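ABC transporter, substrate binding protein (Aeropyrum pernix, PDB 3EAF) probably binds a small solute outside the cell and delivers it to an ABC transporter for import, in the manner of periplasmic binding proteins. Local coordinates at residues Lys99-Ala109 and Phe116-Gln127; Phe235-Ile243 and Ile355-Leu363. All blocks are in the same frame, centred on the assembly; numbering follows the deposited sequence.

The two contacts belong to different sheets, consistent with the two-lobed architecture of periplasmic binding proteins. Contact 1 joins strand 101-104 to the outermost strand 117-118 of the sheet that also holds strand 3-11, and runs on into helix 124-139. Contact 2 sets helix 239-243 against strand 352-357 and the hairpin that leads to strand 363-369, at one margin of the other sheet. They follow one another along the chain, their centres about 27 Å apart and their nearest atoms about 9 Å, without touching. Helix 288-304 meets Ile103 and Pro120 of contact 1 and carries Arg289, beside contact 2, at its start, so this one helix probably reaches both lobes.

Contact 1. Residues Lys99-Ala109 and Phe116-Gln127; sequences KITYISASYSA and FNFYPAPDYSTQ
Tyr102 and Phe118 lie on neighbouring parallel strands at one margin of a sheet in this periplasmic-binding-protein fold. Tyr102 N donates to Phe116 O at 2.8 Å, and Phe118 N returns a bond to Tyr102 O with an N-H...O angle of 165°; a longer bond, Ser104 N to Phe118 O, continues the ladder. On one face of the sheet Tyr102 and Asn117 run side by side, and a water 2.7 Å from Ser104 OG also lies close to Tyr102 O and Asn117 OD1. On the other face the ring of Phe118 reaches toward the magnesium site, stacking on His346 and meeting metal ligand Tyr341 edge-to-face.

Beyond the strands, Tyr119 can be followed outward. Its CB meets Ser104 O and, at 3.6 Å, Tyr107 CD1. With CG between the backbone N and the carbonyl carbon (chi1 44°), the ring turns in toward residues 105-109, just after the strand: CD1 touches Tyr107 CD1, CD2 approaches Ser106 O, and CE1 reaches Tyr107 CA, which sits over the ring centre, 3.6 Å from the centroid. CE2 and CZ pass Ser108 O, to which Tyr119 OH donates at 2.7 Å from above the carbonyl plane. A phenylalanine here would probably keep much of this ring packing but leave Ser108 O without that hydroxyl donor.

Tyr107 is held between two flat neighbours. Its ring meets that of Tyr119 obliquely and turns its edge toward the face of Tyr124 in an offset edge-to-face pair, planes 62° apart, while Ala121 CB covers one of its faces. Asp123 caps helix 124-139, taking Thr126 N on OD1. At the helix start, Tyr124 N donates to Tyr107 O at 2.7 Å.

Contact 2. Residues Phe235-Ile243 and Ile355-Leu363; sequences FDERSPQLI and IKLGENGEL
Phe235 and Leu357 both carry CG anti to the backbone N (chi1 -169° and 176°), which extends the two side chains from facing backbones into one apolar layer. Leu363 takes the other common setting, its CG anti to the carbonyl carbon, and sends its two methyls to different partners. Leu363 CD2 lies 3.5 Å from Phe235 CZ, the two side chains sliding past each other in opposite directions. CD1 instead rests near Asp236 O and Glu237 CA.

The end of the phenyl ring does most of the touching on its side. Ile355 CG2 comes to the ring edge, near its plane, 3.7 Å from Phe235 CE2, and Leu357 CB stands 4.0 Å from Phe235 CZ. One face is met by Ser239 OG from the same segment.

Pro240 packs beside this ring, against Leu357 and Leu363. Pro240 CB is 3.7 Å from Leu357 CD1 and 3.2 Å from Gly361 O in the turn of the hairpin; the Pro240 and Leu363 side chains cross at about a right angle, CG against CD2. The second methyl of Leu357, CD2, goes to Ile243 CD1 at 4.0 Å, so the fork of Leu357 spans two residues one turn apart on the same side of the helix. No hydrogen bond crosses between the segments, and the joint is made by apolar contact.

Polar bonds within 235-243 shape the helix entry. Asp236 and Ser239 form a capping box, and Arg238 grips the Asp236 carboxylate side-on, NH2 on OD2 at 2.7 Å and NE on OD1. Asp236 OD2 also bridges to Arg289. The axes of helix 239-243 and strand segment 355-357 run at 38° to each other, with strand 251-255 touching Phe235 and Ile243, and Ile209 of helix 209-222 against Ser239.

Contact 1. Residues Lys99-Ala109 and Phe116-Gln127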
# COMPACT_ATOMS: atom_id res chain seq x y z
N LYS A 99 -12.19 19.76 0.63
CA LYS A 99 -12.63 19.11 -0.61
C LYS A 99 -11.48 18.75 -1.55
O LYS A 99 -11.53 19.02 -2.75
CB LYS A 99 -13.67 19.97 -1.34
CG LYS A 99 -14.91 20.29 -0.52
CD LYS A 99 -16.08 20.62 -1.45
CE LYS A 99 -17.01 21.66 -0.85
NZ LYS A 99 -17.65 21.21 0.40
N ILE A 100 -10.44 18.14 -0.98
CA ILE A 100 -9.26 17.71 -1.74
C ILE A 100 -9.24 16.18 -1.80
O ILE A 100 -9.19 15.51 -0.76
CB ILE A 100 -7.95 18.25 -1.10
CG1 ILE A 100 -7.93 19.79 -1.12
CG2 ILE A 100 -6.70 17.66 -1.79
CD1 ILE A 100 -6.71 20.43 -0.43
N THR A 101 -9.31 15.63 -3.02
CA THR A 101 -9.25 14.17 -3.22
C THR A 101 -7.86 13.66 -2.81
O THR A 101 -6.84 14.15 -3.29
CB THR A 101 -9.59 13.77 -4.68
OG1 THR A 101 -10.99 13.92 -4.91
CG2 THR A 101 -9.21 12.31 -4.95
N TYR A 102 -7.84 12.67 -1.92
CA TYR A 102 -6.59 12.22 -1.31
C TYR A 102 -6.39 10.73 -1.57
O TYR A 102 -7.14 9.90 -1.05
CB TYR A 102 -6.61 12.50 0.19
CG TYR A 102 -5.25 12.75 0.81
CD1 TYR A 102 -4.82 14.04 1.10
CD2 TYR A 102 -4.40 11.69 1.12
CE1 TYR A 102 -3.58 14.28 1.66
CE2 TYR A 102 -3.14 11.92 1.69
CZ TYR A 102 -2.74 13.22 1.95
OH TYR A 102 -1.51 13.47 2.51
N ILE A 103 -5.40 10.41 -2.40
CA ILE A 103 -5.08 9.04 -2.75
C ILE A 103 -3.74 8.66 -2.14
O ILE A 103 -2.69 9.23 -2.51
CB ILE A 103 -5.06 8.81 -4.29
CG1 ILE A 103 -6.40 9.24 -4.90
CG2 ILE A 103 -4.76 7.33 -4.60
CD1 ILE A 103 -6.41 9.37 -6.43
N SER A 104 -3.76 7.70 -1.23
CA SER A 104 -2.62 7.44 -0.37
C SER A 104 -1.97 6.09 -0.57
O SER A 104 -2.63 5.11 -0.94
CB SER A 104 -3.02 7.61 1.10
OG SER A 104 -4.11 6.77 1.44
N ALA A 105 -0.67 6.05 -0.32
CA ALA A 105 0.05 4.81 -0.13
C ALA A 105 -0.42 4.08 1.13
O ALA A 105 -0.38 2.86 1.18
CB ALA A 105 1.52 5.08 -0.06
N SER A 106 -0.85 4.83 2.14
CA SER A 106 -1.49 4.22 3.31
C SER A 106 -2.78 3.54 2.88
O SER A 106 -3.62 4.16 2.23
CB SER A 106 -1.82 5.25 4.38
OG SER A 106 -2.62 4.65 5.39
N TYR A 107 -2.93 2.27 3.25
CA TYR A 107 -4.18 1.55 3.01
C TYR A 107 -4.95 1.30 4.32
O TYR A 107 -5.61 0.28 4.47
CB TYR A 107 -3.93 0.25 2.24
CG TYR A 107 -3.00 0.38 1.04
CD1 TYR A 107 -3.23 1.34 0.04
CD2 TYR A 107 -1.91 -0.47 0.89
CE1 TYR A 107 -2.38 1.45 -1.06
CE2 TYR A 107 -1.05 -0.37 -0.20
CZ TYR A 107 -1.29 0.58 -1.17
OH TYR A 107 -0.43 0.67 -2.23
N SER A 108 -4.87 2.25 5.25
CA SER A 108 -5.58 2.14 6.54
C SER A 108 -7.09 2.02 6.41
O SER A 108 -7.73 2.81 5.71
CB SER A 108 -5.26 3.34 7.44
OG SER A 108 -6.11 3.34 8.59
N ALA A 109 -7.66 1.05 7.14
CA ALA A 109 -9.11 0.85 7.17
C ALA A 109 -9.86 2.05 7.75
O ALA A 109 -11.02 2.29 7.41
CB ALA A 109 -9.46 -0.43 7.94
N PHE A 116 -13.18 11.90 1.35
CA PHE A 116 -12.24 12.28 0.28
C PHE A 116 -11.00 11.39 0.17
O PHE A 116 -10.13 11.66 -0.65
CB PHE A 116 -11.87 13.77 0.37
CG PHE A 116 -12.92 14.68 -0.21
CD1 PHE A 116 -12.79 15.17 -1.51
CD2 PHE A 116 -14.06 15.01 0.52
CE1 PHE A 116 -13.77 16.00 -2.06
CE2 PHE A 116 -15.05 15.84 -0.02
CZ PHE A 116 -14.90 16.34 -1.32
N ASN A 117 -10.95 10.33 0.98
CA ASN A 117 -9.82 9.40 0.96
C ASN A 117 -10.09 8.13 0.16
O ASN A 117 -11.12 7.47 0.34
CB ASN A 117 -9.37 9.06 2.38
CG ASN A 117 -8.74 10.25 3.10
OD1 ASN A 117 -7.52 10.46 3.06
ND2 ASN A 117 -9.58 11.04 3.74
N PHE A 118 -9.16 7.81 -0.74
CA PHE A 118 -9.26 6.64 -1.62
C PHE A 118 -7.89 5.98 -1.73
O PHE A 118 -6.85 6.63 -1.57
CB PHE A 118 -9.71 7.05 -3.03
CG PHE A 118 -11.08 7.68 -3.09
CD1 PHE A 118 -12.21 6.91 -3.37
CD2 PHE A 118 -11.23 9.06 -2.91
CE1 PHE A 118 -13.47 7.50 -3.44
CE2 PHE A 118 -12.50 9.66 -2.98
CZ PHE A 118 -13.62 8.88 -3.25
N TYR A 119 -7.88 4.68 -1.99
CA TYR A 119 -6.66 3.98 -2.39
C TYR A 119 -7.07 2.74 -3.18
O TYR A 119 -8.08 2.13 -2.86
CB TYR A 119 -5.75 3.63 -1.19
CG TYR A 119 -6.46 3.08 0.03
CD1 TYR A 119 -6.76 1.72 0.14
CD2 TYR A 119 -6.82 3.92 1.10
CE1 TYR A 119 -7.42 1.21 1.25
CE2 TYR A 119 -7.47 3.41 2.22
CZ TYR A 119 -7.77 2.05 2.29
OH TYR A 119 -8.41 1.54 3.40
N PRO A 120 -6.29 2.37 -4.22
CA PRO A 120 -6.66 1.29 -5.13
C PRO A 120 -6.29 -0.11 -4.63
O PRO A 120 -5.72 -0.92 -5.38
CB PRO A 120 -5.87 1.64 -6.39
CG PRO A 120 -4.61 2.23 -5.86
CD PRO A 120 -4.99 2.97 -4.59
N ALA A 121 -6.61 -0.40 -3.37
CA ALA A 121 -6.27 -1.67 -2.75
C ALA A 121 -7.25 -1.94 -1.60
O ALA A 121 -7.91 -1.01 -1.14
CB ALA A 121 -4.81 -1.65 -2.24
N PRO A 122 -7.33 -3.20 -1.14
CA PRO A 122 -8.09 -3.41 0.10
C PRO A 122 -7.38 -2.71 1.25
O PRO A 122 -6.18 -2.45 1.17
CB PRO A 122 -8.03 -4.93 0.31
CG PRO A 122 -7.61 -5.51 -1.02
CD PRO A 122 -6.75 -4.45 -1.65
N ASP A 123 -8.10 -2.41 2.32
CA ASP A 123 -7.47 -1.83 3.50
C ASP A 123 -6.48 -2.84 4.09
O ASP A 123 -6.57 -4.04 3.80
CB ASP A 123 -8.53 -1.50 4.54
CG ASP A 123 -9.24 -2.74 5.02
OD1 ASP A 123 -8.88 -3.24 6.10
OD2 ASP A 123 -10.12 -3.23 4.30
N TYR A 124 -5.56 -2.35 4.93
CA TYR A 124 -4.54 -3.18 5.58
C TYR A 124 -5.06 -4.40 6.34
O TYR A 124 -4.39 -5.44 6.39
CB TYR A 124 -3.75 -2.33 6.57
CG TYR A 124 -2.67 -1.44 5.98
CD1 TYR A 124 -2.48 -0.16 6.47
CD2 TYR A 124 -1.84 -1.89 4.94
CE1 TYR A 124 -1.48 0.67 5.96
CE2 TYR A 124 -0.84 -1.06 4.42
CZ TYR A 124 -0.67 0.22 4.93
OH TYR A 124 0.30 1.05 4.43
N SER A 125 -6.23 -4.27 6.95
CA SER A 125 -6.79 -5.34 7.77
C SER A 125 -7.32 -6.50 6.91
O SER A 125 -6.98 -7.66 7.15
CB SER A 125 -7.88 -4.78 8.70
OG SER A 125 -7.40 -3.66 9.43
N THR A 126 -8.13 -6.16 5.90
CA THR A 126 -8.60 -7.12 4.89
C THR A 126 -7.44 -7.81 4.18
O THR A 126 -7.49 -9.02 3.94
CB THR A 126 -9.49 -6.43 3.84
OG1 THR A 126 -10.56 -5.74 4.50
CG2 THR A 126 -10.05 -7.44 2.85
N GLN A 127 -6.41 -7.03 3.83
CA GLN A 127 -5.17 -7.59 3.27
C GLN A 127 -4.54 -8.60 4.23
O GLN A 127 -4.22 -9.73 3.83
CB GLN A 127 -4.17 -6.47 2.94
CG GLN A 127 -4.53 -5.64 1.70
CD GLN A 127 -3.42 -4.70 1.26
OE1 GLN A 127 -3.65 -3.50 1.01
NE2 GLN A 127 -2.22 -5.23 1.12
O HOH W 1 -6.39 8.28 1.34
O HOH W 2 -6.17 -1.01 8.54

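Contact 2. Residues Phe235-Ile243 and Ile355-Leu363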
# COMPACT_ATOMS: atom_id res chain seq x y z
N PHE A 235 7.77 -6.64 1.91
CA PHE A 235 8.22 -7.71 1.03
C PHE A 235 8.14 -7.23 -0.42
O PHE A 235 7.13 -6.66 -0.83
CB PHE A 235 7.31 -8.92 1.20
CG PHE A 235 7.82 -10.19 0.55
CD1 PHE A 235 8.57 -11.11 1.28
CD2 PHE A 235 7.50 -10.50 -0.78
CE1 PHE A 235 9.02 -12.30 0.70
CE2 PHE A 235 7.95 -11.68 -1.38
CZ PHE A 235 8.71 -12.58 -0.63
N ASP A 236 9.22 -7.42 -1.16
CA ASP A 236 9.24 -7.17 -2.61
C ASP A 236 10.41 -7.90 -3.27
O ASP A 236 10.96 -8.84 -2.68
CB ASP A 236 9.21 -5.65 -2.96
CG ASP A 236 10.42 -4.87 -2.42
OD1 ASP A 236 11.57 -5.30 -2.63
OD2 ASP A 236 10.21 -3.79 -1.80
N GLU A 237 10.79 -7.46 -4.47
CA GLU A 237 11.83 -8.11 -5.29
C GLU A 237 13.19 -8.22 -4.59
O GLU A 237 13.99 -9.09 -4.94
CB GLU A 237 11.99 -7.37 -6.63
CG GLU A 237 10.76 -7.42 -7.55
CD GLU A 237 9.77 -6.28 -7.30
OE1 GLU A 237 9.89 -5.58 -6.27
OE2 GLU A 237 8.87 -6.08 -8.14
N ARG A 238 13.44 -7.34 -3.62
CA ARG A 238 14.70 -7.32 -2.87
C ARG A 238 14.77 -8.35 -1.74
O ARG A 238 15.84 -8.64 -1.22
CB ARG A 238 14.94 -5.92 -2.27
CG ARG A 238 15.24 -4.84 -3.30
CD ARG A 238 15.13 -3.46 -2.67
NE ARG A 238 13.74 -3.17 -2.27
CZ ARG A 238 13.34 -2.03 -1.70
NH1 ARG A 238 14.20 -1.05 -1.44
NH2 ARG A 238 12.06 -1.87 -1.38
N SER A 239 13.61 -8.91 -1.38
CA SER A 239 13.48 -9.78 -0.21
C SER A 239 14.39 -11.02 -0.21
O SER A 239 14.93 -11.36 0.84
CB SER A 239 12.01 -10.18 0.03
OG SER A 239 11.25 -9.05 0.44
N PRO A 240 14.56 -11.71 -1.37
CA PRO A 240 15.49 -12.84 -1.37
C PRO A 240 16.90 -12.45 -0.91
O PRO A 240 17.52 -13.16 -0.12
CB PRO A 240 15.52 -13.28 -2.83
CG PRO A 240 14.24 -12.78 -3.42
CD PRO A 240 13.91 -11.52 -2.68
N GLN A 241 17.38 -11.32 -1.41
CA GLN A 241 18.71 -10.82 -1.09
C GLN A 241 18.80 -10.26 0.34
O GLN A 241 19.80 -10.47 1.04
CB GLN A 241 19.13 -9.77 -2.13
CG GLN A 241 19.18 -10.27 -3.62
CD GLN A 241 17.80 -10.51 -4.30
OE1 GLN A 241 16.77 -9.93 -3.91
NE2 GLN A 241 17.80 -11.38 -5.33
N LEU A 242 17.75 -9.56 0.79
CA LEU A 242 17.74 -8.97 2.13
C LEU A 242 17.57 -10.00 3.26
O LEU A 242 18.14 -9.84 4.35
CB LEU A 242 16.69 -7.87 2.24
CG LEU A 242 16.86 -6.61 1.38
CD1 LEU A 242 15.67 -5.70 1.54
CD2 LEU A 242 18.18 -5.88 1.71
N ILE A 243 16.78 -11.03 3.00
CA ILE A 243 16.53 -12.09 4.00
C ILE A 243 17.63 -13.16 3.97
O ILE A 243 18.04 -13.66 5.01
CB ILE A 243 15.12 -12.72 3.82
CG1 ILE A 243 14.03 -11.67 4.10
CG2 ILE A 243 14.94 -13.96 4.71
CD1 ILE A 243 12.63 -12.04 3.64
N ILE A 355 2.81 -13.86 -2.58
CA ILE A 355 4.08 -14.14 -3.23
C ILE A 355 4.97 -14.89 -2.25
O ILE A 355 5.08 -14.51 -1.08
CB ILE A 355 4.80 -12.83 -3.72
CG1 ILE A 355 3.91 -12.07 -4.72
CG2 ILE A 355 6.16 -13.12 -4.33
CD1 ILE A 355 2.94 -11.11 -4.05
N LYS A 356 5.58 -15.97 -2.73
CA LYS A 356 6.46 -16.78 -1.90
C LYS A 356 7.93 -16.53 -2.22
O LYS A 356 8.33 -16.45 -3.38
CB LYS A 356 6.16 -18.27 -2.10
CG LYS A 356 6.99 -19.20 -1.22
CD LYS A 356 6.67 -20.64 -1.56
CE LYS A 356 7.43 -21.62 -0.69
NZ LYS A 356 7.17 -23.02 -1.17
N LEU A 357 8.74 -16.43 -1.17
CA LEU A 357 10.17 -16.54 -1.30
C LEU A 357 10.47 -18.03 -1.45
O LEU A 357 10.46 -18.78 -0.46
CB LEU A 357 10.89 -15.94 -0.09
CG LEU A 357 12.41 -16.03 0.02
CD1 LEU A 357 13.08 -15.61 -1.27
CD2 LEU A 357 12.90 -15.19 1.20
N GLY A 358 10.70 -18.46 -2.69
CA GLY A 358 10.84 -19.88 -3.01
C GLY A 358 12.06 -20.56 -2.42
O GLY A 358 13.02 -19.90 -2.01
N GLU A 359 12.02 -21.90 -2.41
CA GLU A 359 13.13 -22.73 -1.91
C GLU A 359 14.43 -22.46 -2.65
O GLU A 359 15.51 -22.56 -2.07
CB GLU A 359 12.77 -24.22 -2.00
CG GLU A 359 11.55 -24.62 -1.16
CD GLU A 359 11.87 -24.84 0.31
OE1 GLU A 359 13.06 -25.08 0.66
OE2 GLU A 359 10.93 -24.77 1.13
N ASN A 360 14.33 -22.14 -3.94
CA ASN A 360 15.49 -21.79 -4.76
C ASN A 360 15.94 -20.34 -4.61
O ASN A 360 16.90 -19.91 -5.26
CB ASN A 360 15.21 -22.11 -6.24
CG ASN A 360 14.06 -21.31 -6.82
OD1 ASN A 360 13.38 -20.54 -6.12
ND2 ASN A 360 13.81 -21.49 -8.11
N GLY A 361 15.24 -19.59 -3.76
CA GLY A 361 15.53 -18.18 -3.52
C GLY A 361 14.88 -17.23 -4.51
O GLY A 361 15.11 -16.02 -4.46
N GLU A 362 14.07 -17.77 -5.41
CA GLU A 362 13.40 -16.96 -6.41
C GLU A 362 11.95 -16.76 -5.98
O GLU A 362 11.37 -17.62 -5.33
CB GLU A 362 13.52 -17.60 -7.80
CG GLU A 362 14.99 -17.64 -8.29
CD GLU A 362 15.20 -18.38 -9.61
OE1 GLU A 362 14.24 -18.52 -10.40
OE2 GLU A 362 16.36 -18.82 -9.85
N LEU A 363 11.39 -15.60 -6.31
CA LEU A 363 10.01 -15.31 -5.94
C LEU A 363 9.02 -16.06 -6.81
O LEU A 363 9.19 -16.16 -8.03
CB LEU A 363 9.72 -13.80 -5.98
CG LEU A 363 10.50 -12.90 -5.01
CD1 LEU A 363 9.98 -11.48 -5.07
CD2 LEU A 363 10.44 -13.42 -3.58